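Local coordinates for hypothetical nigD-like protein (PDB 3QWN) that is of unproven function but, as a NigD-like protein, may act as an immunity factor or antitoxin, at residues A[105-110]-A[181-186]; A[103-106]-A[111-114]; A[143-148]-A[164-169]; A[116-119]-A[125-128]; A[28-31]-A[35-38]. One frame throughout, in Å; residues are numbered along the deposited sequence.

Contact 1: A[105-110]-A[181-186]; sequences IWLGRG and ITIKFK
The ring of F185 meets I105 across the gap between two sheets. I105 comes at it obliquely, and its terminal methyl does all the touching: I105 CD1 lies 3.6 Å from F185 CD2, and CE2 and CG follow slightly farther off. L147 and M114 also touch the F185 side chain. I105 reaches the ring because CG1 stands opposite the backbone N (chi1 -173°) and chi2 is extended too (163°), which carries CD1 straight out from strand 101-108 toward strand 181-190. Two residues on, the contact recurs without a ring. L107 and I183 cross at an angle, with L107 CD2 3.9 Å from I183 CD1, each chain offering one methyl. The two strands alternate: I105 and L107 on one, I183 and F185 on the other, all send their CB inward, whereas W106 turns to the far side and meets F14 edge to face. No hydrogen bond joins the segments, as expected when the CA atoms of I105 and F185 stand 9.8 Å apart. L168 touches both L107 and I183, and F207 and Y202 of strand 196-209 cover L107 and I105 respectively. Face-to-face packing of this kind, with every second side chain of each layer meeting one of the other, is characteristic of a beta sandwich, here the C-terminal domain of the NigD-like family.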
# COMPACT_ATOMS: atom_id res chain seq x y z
N ILE A 105 8.56 4.79 0.96
CA ILE A 105 7.20 5.34 1.12
C ILE A 105 7.02 6.49 0.11
O ILE A 105 7.95 7.28 -0.09
CB ILE A 105 6.95 5.80 2.60
CG1 ILE A 105 5.46 6.21 2.83
CG2 ILE A 105 7.99 6.87 3.10
CD1 ILE A 105 5.05 6.27 4.28
N TRP A 106 5.90 6.52 -0.59
CA TRP A 106 5.67 7.55 -1.61
C TRP A 106 4.22 7.62 -2.01
O TRP A 106 3.46 6.65 -1.89
CB TRP A 106 6.54 7.30 -2.88
CG TRP A 106 6.13 6.09 -3.68
CD1 TRP A 106 5.31 6.07 -4.77
CD2 TRP A 106 6.44 4.73 -3.38
NE1 TRP A 106 5.07 4.78 -5.16
CE2 TRP A 106 5.78 3.93 -4.34
CE3 TRP A 106 7.27 4.10 -2.44
CZ2 TRP A 106 5.90 2.54 -4.37
CZ3 TRP A 106 7.35 2.71 -2.43
CH2 TRP A 106 6.65 1.94 -3.37
N LEU A 107 3.84 8.78 -2.54
CA LEU A 107 2.51 8.98 -3.10
C LEU A 107 2.54 8.52 -4.57
O LEU A 107 3.52 8.79 -5.29
CB LEU A 107 2.10 10.44 -3.00
CG LEU A 107 1.82 11.01 -1.62
CD1 LEU A 107 1.66 12.51 -1.71
CD2 LEU A 107 0.59 10.37 -0.98
N GLY A 108 1.51 7.81 -4.99
CA GLY A 108 1.42 7.36 -6.36
C GLY A 108 0.10 6.73 -6.72
O GLY A 108 -0.39 5.85 -6.01
N ARG A 109 -0.45 7.15 -7.88
CA ARG A 109 -1.68 6.67 -8.50
C ARG A 109 -2.88 6.55 -7.55
O ARG A 109 -3.61 5.56 -7.56
CB ARG A 109 -1.43 5.34 -9.25
CG ARG A 109 -1.92 5.56 -10.67
CD ARG A 109 -1.46 4.57 -11.69
NE ARG A 109 -0.52 5.12 -12.66
CZ ARG A 109 -0.73 5.17 -13.97
NH1 ARG A 109 -1.89 4.76 -14.48
NH2 ARG A 109 0.20 5.65 -14.78
N GLY A 110 -3.10 7.60 -6.77
CA GLY A 110 -4.22 7.69 -5.84
C GLY A 110 -4.03 7.00 -4.51
O GLY A 110 -4.96 6.94 -3.71
N ILE A 181 -3.87 18.69 0.20
CA ILE A 181 -3.95 17.82 1.38
C ILE A 181 -2.52 17.44 1.81
O ILE A 181 -1.66 17.23 0.96
CB ILE A 181 -4.86 16.59 1.05
CG1 ILE A 181 -6.34 17.01 1.14
CG2 ILE A 181 -4.61 15.38 1.97
CD1 ILE A 181 -7.18 16.49 0.09
N THR A 182 -2.27 17.39 3.13
CA THR A 182 -0.98 17.02 3.68
C THR A 182 -1.14 15.74 4.51
O THR A 182 -1.82 15.76 5.54
CB THR A 182 -0.35 18.17 4.49
OG1 THR A 182 -0.25 19.33 3.67
CG2 THR A 182 1.03 17.82 5.04
N ILE A 183 -0.55 14.64 4.06
CA ILE A 183 -0.64 13.39 4.81
C ILE A 183 0.58 13.31 5.72
O ILE A 183 1.71 13.39 5.23
CB ILE A 183 -0.79 12.14 3.90
CG1 ILE A 183 -2.09 12.23 3.05
CG2 ILE A 183 -0.72 10.83 4.72
CD1 ILE A 183 -1.91 11.77 1.68
N LYS A 184 0.34 13.18 7.03
CA LYS A 184 1.39 13.04 8.03
C LYS A 184 1.28 11.62 8.61
O LYS A 184 0.34 11.32 9.35
CB LYS A 184 1.28 14.13 9.09
CG LYS A 184 1.61 15.50 8.54
CD LYS A 184 1.65 16.53 9.64
CE LYS A 184 1.84 17.92 9.10
NZ LYS A 184 2.06 18.88 10.20
N PHE A 185 2.20 10.75 8.21
CA PHE A 185 2.21 9.34 8.58
C PHE A 185 3.16 9.05 9.75
O PHE A 185 4.34 9.39 9.70
CB PHE A 185 2.57 8.47 7.36
CG PHE A 185 2.70 6.99 7.64
CD1 PHE A 185 1.57 6.20 7.81
CD2 PHE A 185 3.95 6.39 7.73
CE1 PHE A 185 1.69 4.84 8.08
CE2 PHE A 185 4.07 5.02 7.99
CZ PHE A 185 2.94 4.25 8.16
N LYS A 186 2.63 8.39 10.79
CA LYS A 186 3.34 7.94 11.98
C LYS A 186 3.29 6.42 12.06
O LYS A 186 2.36 5.79 11.55
CB LYS A 186 2.74 8.55 13.25
CG LYS A 186 3.23 9.96 13.56
CD LYS A 186 2.58 10.52 14.82
CE LYS A 186 2.70 12.02 14.91
NZ LYS A 186 2.27 12.53 16.23

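Contact 2: A[103-106]-A[111-114]; sequences VSIW and YLNM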
# COMPACT_ATOMS: atom_id res chain seq x y z
N VAL A 103 10.88 0.86 4.53
CA VAL A 103 11.96 0.72 3.53
C VAL A 103 11.85 1.86 2.51
O VAL A 103 12.85 2.48 2.18
CB VAL A 103 11.88 -0.68 2.84
CG1 VAL A 103 12.90 -0.79 1.71
CG2 VAL A 103 12.07 -1.79 3.86
N SER A 104 10.65 2.10 1.98
CA SER A 104 10.34 3.10 0.97
C SER A 104 8.87 3.51 1.14
O SER A 104 8.06 2.70 1.54
CB SER A 104 10.63 2.55 -0.41
OG SER A 104 10.42 3.47 -1.47
N ILE A 105 8.56 4.79 0.96
CA ILE A 105 7.20 5.34 1.12
C ILE A 105 7.02 6.49 0.11
O ILE A 105 7.95 7.28 -0.09
CB ILE A 105 6.95 5.80 2.60
CG1 ILE A 105 5.46 6.21 2.83
CG2 ILE A 105 7.99 6.87 3.10
CD1 ILE A 105 5.05 6.27 4.28
N TRP A 106 5.90 6.52 -0.59
CA TRP A 106 5.67 7.55 -1.61
C TRP A 106 4.22 7.62 -2.01
O TRP A 106 3.46 6.65 -1.89
CB TRP A 106 6.54 7.30 -2.88
CG TRP A 106 6.13 6.09 -3.68
CD1 TRP A 106 5.31 6.07 -4.77
CD2 TRP A 106 6.44 4.73 -3.38
NE1 TRP A 106 5.07 4.78 -5.16
CE2 TRP A 106 5.78 3.93 -4.34
CE3 TRP A 106 7.27 4.10 -2.44
CZ2 TRP A 106 5.90 2.54 -4.37
CZ3 TRP A 106 7.35 2.71 -2.43
CH2 TRP A 106 6.65 1.94 -3.37
N TYR A 111 -2.82 6.47 -4.26
CA TYR A 111 -2.49 5.79 -3.01
C TYR A 111 -1.26 6.38 -2.30
O TYR A 111 -0.43 7.07 -2.93
CB TYR A 111 -2.20 4.32 -3.29
CG TYR A 111 -3.30 3.52 -3.93
CD1 TYR A 111 -4.23 2.84 -3.15
CD2 TYR A 111 -3.33 3.32 -5.30
CE1 TYR A 111 -5.25 2.08 -3.73
CE2 TYR A 111 -4.30 2.52 -5.90
CZ TYR A 111 -5.26 1.89 -5.11
OH TYR A 111 -6.19 1.06 -5.70
N LEU A 112 -1.12 6.05 -1.00
CA LEU A 112 0.08 6.28 -0.21
C LEU A 112 0.74 4.88 -0.15
O LEU A 112 0.25 4.01 0.56
CB LEU A 112 -0.21 6.90 1.18
CG LEU A 112 1.02 6.99 2.12
CD1 LEU A 112 1.99 8.09 1.68
CD2 LEU A 112 0.60 7.15 3.58
N ASN A 113 1.78 4.64 -0.98
CA ASN A 113 2.43 3.32 -1.07
C ASN A 113 3.62 3.21 -0.13
O ASN A 113 4.29 4.20 0.14
CB ASN A 113 2.89 3.01 -2.50
CG ASN A 113 1.87 3.43 -3.50
OD1 ASN A 113 0.88 2.78 -3.67
ND2 ASN A 113 1.99 4.61 -4.05
N MSE A 114 3.83 2.03 0.39
CA MSE A 114 4.94 1.79 1.28
C MSE A 114 5.33 0.36 1.28
O MSE A 114 4.48 -0.54 1.13
CB MSE A 114 4.69 2.28 2.74
CG MSE A 114 3.69 1.46 3.56
SE MSE A 114 3.16 2.46 5.19
CE MSE A 114 2.09 3.84 4.33
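N113 lies across from W106 in a hydrogen-bonded antiparallel pair, and its side chain can be followed outward over the indole. CB sits over one face of the six-membered ring, a CH-pi contact 3.8 Å from the W106 ring centroid and 24° off the normal, with CE2 and CZ2 as its nearest ring atoms. At CG the chain divides. ND2 lies 3.3 Å from W106 NE1, two donors facing each other without a bond, and makes weak bonds to W106 O, also at 3.3 Å, and to G108 O; OD1 leaves the pair altogether for S165 OG and R54 NH2. The amide and indole planes stand 35° apart. The indole is brought over N113 because CG of W106 occupies the place between the backbone N and the carbonyl carbon (chi1 69°). The backbone supplies the stronger bonds: W106 N to N113 O is 2.9 Å, and N113 N to W106 O is 2.8 Å. On the opposite face I105 and M114, a selenomethionine, run side by side, I105 CD1 being 3.8 Å from M114 CE, and L112 CD1 also reaches I105 CG1. Just before this hairpin pairing, V103 and S104 both face I115 in a classic beta bulge. The chemistry is thus divided: apolar groups (I105, L112, M114) share one face, while beside the indole the amide of N113 spends both its ends, donating weakly from ND2 to two carbonyls and accepting at OD1 from a serine and an arginine.

Contact 3: A[143-148]-A[164-169]; sequences VNMLLY and LSVPLD
M145, a selenomethionine, touches two residues of segment 164-169 with successive atoms of its chain. SE slides past V166 in the opposing direction, 4.1 Å from V166 CG1, and the terminal methyl goes on to L168, where M145 CE and L168 CD2 are 3.6 Å apart and the two side chains run at a slant to each other. The reach comes from an extended chain: beyond CG, chi2 and chi3 are both near 180° (-170° and -174°), so the selenium and its methyl are carried outward as a nearly straight rod. Two residues along, the pattern is simpler. L147 CD1 meets L164 CD2 at 3.7 Å, one methyl of each leucine against one of the other; the CB of L164 faces the opposite strand, while L147 gains the contact through the end of its chain.

Outward from this first shell, two neighbouring strands fill in. I183 packs on both M145 and L168, and F185 on L147, while I130 touches M145 as well as V166, and F128 lies on L164. The strand 142-150 is held in its sheet by backbone bonds, M145 pairing with K184 and K186. Across the gap, strand 158-167 is fixed to strand 111-120, and S165, turned to the other side, sends OG to N113 and R54.

All five touching residues are buried, and their side chains carry no nitrogen or oxygen. Cohesion between the segments therefore rests on dispersion and exclusion of water, with the extended selenomethionine bridging to two partners while no hydrogen bond crosses between the two segments.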
# COMPACT_ATOMS: atom_id res chain seq x y z
N VAL A 143 -4.10 15.39 7.10
CA VAL A 143 -4.63 14.06 7.39
C VAL A 143 -3.56 13.33 8.21
O VAL A 143 -2.47 13.06 7.70
CB VAL A 143 -5.01 13.26 6.11
CG1 VAL A 143 -5.47 11.85 6.46
CG2 VAL A 143 -6.06 13.99 5.29
N ASN A 144 -3.87 13.05 9.49
CA ASN A 144 -2.95 12.33 10.35
C ASN A 144 -3.22 10.84 10.25
O ASN A 144 -4.37 10.41 10.39
CB ASN A 144 -3.02 12.82 11.78
CG ASN A 144 -2.42 14.18 11.96
OD1 ASN A 144 -1.22 14.38 11.81
ND2 ASN A 144 -3.26 15.17 12.25
N MSE A 145 -2.17 10.06 9.94
CA MSE A 145 -2.26 8.61 9.79
C MSE A 145 -1.30 7.91 10.71
O MSE A 145 -0.13 8.28 10.78
CB MSE A 145 -1.98 8.20 8.35
CG MSE A 145 -3.01 8.68 7.36
SE MSE A 145 -2.73 7.84 5.66
CE MSE A 145 -4.06 8.83 4.64
N LEU A 146 -1.78 6.93 11.44
CA LEU A 146 -0.96 6.12 12.32
C LEU A 146 -1.09 4.69 11.88
O LEU A 146 -2.21 4.21 11.71
CB LEU A 146 -1.36 6.28 13.80
CG LEU A 146 -0.68 5.34 14.83
CD1 LEU A 146 0.87 5.51 14.85
CD2 LEU A 146 -1.26 5.58 16.22
N LEU A 147 0.05 4.01 11.66
CA LEU A 147 0.02 2.63 11.26
C LEU A 147 -0.46 1.73 12.41
O LEU A 147 0.06 1.82 13.53
CB LEU A 147 1.40 2.14 10.75
CG LEU A 147 1.44 0.70 10.22
CD1 LEU A 147 0.76 0.58 8.88
CD2 LEU A 147 2.83 0.18 10.19
N TYR A 148 -1.44 0.89 12.10
CA TYR A 148 -1.92 -0.16 12.96
C TYR A 148 -1.23 -1.44 12.49
O TYR A 148 -1.27 -1.76 11.29
CB TYR A 148 -3.46 -0.27 12.88
CG TYR A 148 -4.03 -1.49 13.57
CD1 TYR A 148 -4.00 -2.75 12.95
CD2 TYR A 148 -4.68 -1.39 14.80
CE1 TYR A 148 -4.51 -3.88 13.59
CE2 TYR A 148 -5.24 -2.51 15.42
CZ TYR A 148 -5.15 -3.75 14.81
OH TYR A 148 -5.69 -4.86 15.40
N LEU A 164 1.89 -2.08 1.41
CA LEU A 164 0.64 -1.37 1.66
C LEU A 164 0.38 -0.29 0.60
O LEU A 164 1.29 0.41 0.19
CB LEU A 164 0.68 -0.70 3.06
CG LEU A 164 0.24 -1.54 4.27
CD1 LEU A 164 1.27 -2.62 4.62
CD2 LEU A 164 0.04 -0.67 5.44
N SER A 165 -0.87 -0.14 0.18
CA SER A 165 -1.31 0.91 -0.74
C SER A 165 -2.53 1.50 -0.10
O SER A 165 -3.58 0.86 -0.09
CB SER A 165 -1.60 0.35 -2.13
OG SER A 165 -0.52 0.54 -3.03
N VAL A 166 -2.36 2.62 0.60
CA VAL A 166 -3.44 3.29 1.32
C VAL A 166 -4.27 4.12 0.32
O VAL A 166 -3.74 5.12 -0.19
CB VAL A 166 -2.93 4.17 2.50
CG1 VAL A 166 -4.09 4.71 3.31
CG2 VAL A 166 -1.96 3.41 3.39
N PRO A 167 -5.57 3.77 0.05
CA PRO A 167 -6.39 4.59 -0.87
C PRO A 167 -6.66 6.00 -0.35
O PRO A 167 -6.98 6.16 0.82
CB PRO A 167 -7.70 3.79 -0.98
CG PRO A 167 -7.75 2.95 0.25
CD PRO A 167 -6.32 2.61 0.58
N LEU A 168 -6.53 7.01 -1.21
CA LEU A 168 -6.70 8.41 -0.81
C LEU A 168 -7.89 9.10 -1.51
O LEU A 168 -8.03 10.33 -1.44
CB LEU A 168 -5.40 9.21 -1.07
CG LEU A 168 -4.10 8.68 -0.49
CD1 LEU A 168 -2.91 9.45 -1.06
CD2 LEU A 168 -4.12 8.69 1.02
N ASP A 169 -8.77 8.31 -2.13
CA ASP A 169 -9.96 8.78 -2.85
C ASP A 169 -10.96 9.52 -1.94
O ASP A 169 -11.59 10.47 -2.40
CB ASP A 169 -10.65 7.61 -3.57
CG ASP A 169 -9.70 6.81 -4.45
OD1 ASP A 169 -9.09 7.41 -5.37
OD2 ASP A 169 -9.51 5.61 -4.18

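Contact 4: A[116-119]-A[125-128]; sequences LNLK and QHVF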
# COMPACT_ATOMS: atom_id res chain seq x y z
N LEU A 116 7.33 -2.10 3.83
CA LEU A 116 7.73 -2.25 5.22
C LEU A 116 8.64 -3.43 5.40
O LEU A 116 8.58 -4.38 4.62
CB LEU A 116 6.49 -2.43 6.13
CG LEU A 116 5.35 -1.40 6.03
CD1 LEU A 116 4.21 -1.80 6.94
CD2 LEU A 116 5.84 0.02 6.37
N ASN A 117 9.49 -3.37 6.42
CA ASN A 117 10.28 -4.52 6.81
C ASN A 117 9.81 -4.94 8.19
O ASN A 117 9.70 -4.11 9.11
CB ASN A 117 11.81 -4.32 6.77
CG ASN A 117 12.51 -5.65 6.96
OD1 ASN A 117 12.49 -6.52 6.07
ND2 ASN A 117 13.01 -5.88 8.17
N LEU A 118 9.48 -6.21 8.30
CA LEU A 118 8.97 -6.90 9.47
C LEU A 118 9.91 -8.00 9.89
O LEU A 118 10.59 -8.58 9.05
CB LEU A 118 7.63 -7.58 9.07
CG LEU A 118 6.34 -6.82 9.21
CD1 LEU A 118 6.24 -5.71 8.17
CD2 LEU A 118 5.20 -7.76 9.00
N LYS A 119 9.86 -8.35 11.15
CA LYS A 119 10.54 -9.51 11.70
C LYS A 119 9.39 -10.43 12.09
O LYS A 119 8.53 -10.07 12.90
CB LYS A 119 11.53 -9.15 12.84
CG LYS A 119 12.90 -8.67 12.35
CD LYS A 119 13.96 -9.79 12.32
CE LYS A 119 15.39 -9.30 12.34
NZ LYS A 119 16.35 -10.44 12.31
N GLN A 125 -1.17 -14.27 11.52
CA GLN A 125 -1.54 -13.26 10.53
C GLN A 125 -1.15 -11.89 11.05
O GLN A 125 -1.46 -11.55 12.18
CB GLN A 125 -3.04 -13.35 10.19
CG GLN A 125 -3.54 -12.47 9.03
CD GLN A 125 -2.85 -12.71 7.69
OE1 GLN A 125 -2.64 -13.84 7.24
NE2 GLN A 125 -2.50 -11.64 7.02
N HIS A 126 -0.42 -11.14 10.22
CA HIS A 126 -0.01 -9.79 10.51
C HIS A 126 -1.11 -8.91 9.93
O HIS A 126 -1.41 -8.98 8.74
CB HIS A 126 1.39 -9.50 9.95
CG HIS A 126 2.49 -10.17 10.73
ND1 HIS A 126 3.28 -9.46 11.61
CD2 HIS A 126 2.85 -11.47 10.76
CE1 HIS A 126 4.12 -10.35 12.11
NE2 HIS A 126 3.90 -11.56 11.63
N VAL A 127 -1.80 -8.19 10.81
CA VAL A 127 -2.93 -7.35 10.42
C VAL A 127 -2.49 -5.89 10.42
O VAL A 127 -1.96 -5.40 11.42
CB VAL A 127 -4.19 -7.60 11.31
CG1 VAL A 127 -5.39 -6.79 10.81
CG2 VAL A 127 -4.55 -9.09 11.38
N PHE A 128 -2.68 -5.22 9.27
CA PHE A 128 -2.35 -3.83 9.06
C PHE A 128 -3.61 -2.99 8.88
O PHE A 128 -4.61 -3.48 8.33
CB PHE A 128 -1.44 -3.66 7.84
CG PHE A 128 -0.08 -4.29 8.02
CD1 PHE A 128 0.92 -3.64 8.75
CD2 PHE A 128 0.20 -5.53 7.45
CE1 PHE A 128 2.17 -4.24 8.93
CE2 PHE A 128 1.46 -6.11 7.62
CZ PHE A 128 2.42 -5.47 8.38
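This is an apolar contact with an aromatic side, lying between the two sheets of the C-terminal beta sandwich: segment 116-119 belongs to strand 111-120, segment 125-128 leads into strand 127-133, and the chain crosses from one layer to the other between them. The separation shows it, for the CA atoms of L118 and H126 are 9.5 Å apart and no hydrogen bond links the segments. Side chains fill the interval from opposite directions. L116 presents CD1 obliquely to the phenyl ring, 3.8 Å from F128 CE1. L118 does more, placing its branched end in the angle between two rings, and it reaches them with CG lying on the side of the backbone N and away from the carbonyl carbon (chi1 -89°).

H126 is polar as well as packed. Its ND1 bonds to H149 NE2 and its NE2 to D154 OD2, so both ring nitrogens have partners, and the two bonds would fix the rotation of the imidazole against which L118 leans. H149 also stacks on the F128 ring, joining the two aromatic residues of the segment into one cluster. L164 touches both L116 and F128 from the neighbouring strand, adding to the apolar surroundings. L118 uses both methyls: CD1 is 3.8 Å from F128 CZ, and L118 CD2 is 3.7 Å from F128 CZ, at the ring's edge and in its plane, and also 3.7 Å from H126 ND1, which it approaches obliquely.

Contact 5: A[28-31]-A[35-38]; sequences LIPD and ALTV
The shortest polar bond here runs from L36 N to L28 O, 2.9 Å long with an N-H...O angle of 161°. Its reciprocal partner, L28 N to L36 O, is 3.0 Å and straighter at 169°, and the two together make L28 and L36 a hydrogen-bonded antiparallel pair. This is the closing end of the hairpin formed by strands 25-30 and 36-41 in the N-terminal OB domain. On the face of the sheet that carries L28 and L36, L28 CB touches V38 CG2 at 3.9 Å, and the ring of P30 meets L36 more loosely, P30 CG lying 4.2 Å from L36 CD1. V38 brings that methyl over L28 with CG2 beside its own backbone N, so that it also approaches L28 N. I72 touches L28 and V38, and Y59 touches L28 and P30, from neighbouring strands.

Off to the other side, I29 spreads against A35, where I29 CG1 is 3.8 Å from A35 CB. Beyond the pairing, D31 reaches other parts of the protein, its OD1 forming a salt bridge with R54 and its backbone O accepting from R109 of the C-terminal domain. Chemically the contact combines two good backbone bonds with thin aliphatic packing on each face, and the one ionic group of the two segments, the carboxylate of D31, is spent on a partner outside the hairpin.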
# COMPACT_ATOMS: atom_id res chain seq x y z
N LEU A 28 -2.44 -4.99 -17.26
CA LEU A 28 -1.52 -4.62 -16.20
C LEU A 28 -1.30 -3.12 -16.36
O LEU A 28 -1.05 -2.65 -17.45
CB LEU A 28 -0.20 -5.45 -16.26
CG LEU A 28 0.79 -5.12 -15.18
CD1 LEU A 28 1.47 -6.34 -14.66
CD2 LEU A 28 1.74 -4.08 -15.63
N ILE A 29 -1.48 -2.36 -15.29
CA ILE A 29 -1.34 -0.91 -15.36
C ILE A 29 -0.23 -0.52 -14.40
O ILE A 29 -0.42 -0.53 -13.18
CB ILE A 29 -2.64 -0.09 -15.14
CG1 ILE A 29 -3.84 -0.72 -15.88
CG2 ILE A 29 -2.41 1.36 -15.55
CD1 ILE A 29 -5.08 -0.25 -15.45
N PRO A 30 0.97 -0.23 -14.96
CA PRO A 30 2.08 0.20 -14.10
C PRO A 30 1.77 1.54 -13.45
O PRO A 30 0.92 2.27 -13.94
CB PRO A 30 3.26 0.32 -15.08
CG PRO A 30 2.81 -0.28 -16.36
CD PRO A 30 1.33 -0.15 -16.39
N ASP A 31 2.44 1.85 -12.35
CA ASP A 31 2.21 3.14 -11.71
C ASP A 31 2.82 4.27 -12.54
O ASP A 31 2.22 5.34 -12.69
CB ASP A 31 2.80 3.11 -10.29
CG ASP A 31 1.85 2.61 -9.20
OD1 ASP A 31 0.77 2.08 -9.55
OD2 ASP A 31 2.18 2.79 -8.01
N ALA A 35 -1.50 1.75 -19.47
CA ALA A 35 -2.06 0.40 -19.41
C ALA A 35 -1.51 -0.46 -20.52
O ALA A 35 -1.33 0.02 -21.65
CB ALA A 35 -3.59 0.44 -19.51
N LEU A 36 -1.22 -1.71 -20.21
CA LEU A 36 -0.69 -2.67 -21.16
C LEU A 36 -1.54 -3.90 -21.20
O LEU A 36 -1.98 -4.38 -20.16
CB LEU A 36 0.74 -3.08 -20.78
CG LEU A 36 1.84 -2.05 -20.87
CD1 LEU A 36 3.00 -2.47 -19.99
CD2 LEU A 36 2.30 -1.86 -22.30
N THR A 37 -1.75 -4.43 -22.41
CA THR A 37 -2.42 -5.70 -22.63
C THR A 37 -1.43 -6.77 -22.14
O THR A 37 -0.23 -6.65 -22.41
CB THR A 37 -2.78 -5.84 -24.13
OG1 THR A 37 -3.84 -4.94 -24.45
CG2 THR A 37 -3.21 -7.25 -24.50
N VAL A 38 -1.90 -7.78 -21.39
CA VAL A 38 -1.07 -8.88 -20.89
C VAL A 38 -1.02 -9.93 -22.00
O VAL A 38 -2.00 -10.65 -22.18
CB VAL A 38 -1.58 -9.45 -19.54
CG1 VAL A 38 -0.85 -10.74 -19.16
CG2 VAL A 38 -1.48 -8.42 -18.42

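Overall arrangement
From the N terminus, contact 5 closes first, a short hairpin loop in the OB domain, complete before any other opens. Contacts 1 and 2 then start from the same strand, 101-108: contact 2 closes at once as a hairpin, overlapping the beginning of contact 1, whereas contact 1 closes last, at 181-186. Contacts 4 and 3 lie in turn within that long loop, one after the other without crossing. Contact 2 joins strands within one sheet, while contacts 1, 3 and 4 tie this sheet to the facing one, with centres from 7 to 19 Å apart. Contact 5 sits about 23 Å from contact 1, centre to centre, yet R109 NE reaches D31 O at 2.7 Å, linking the two domains.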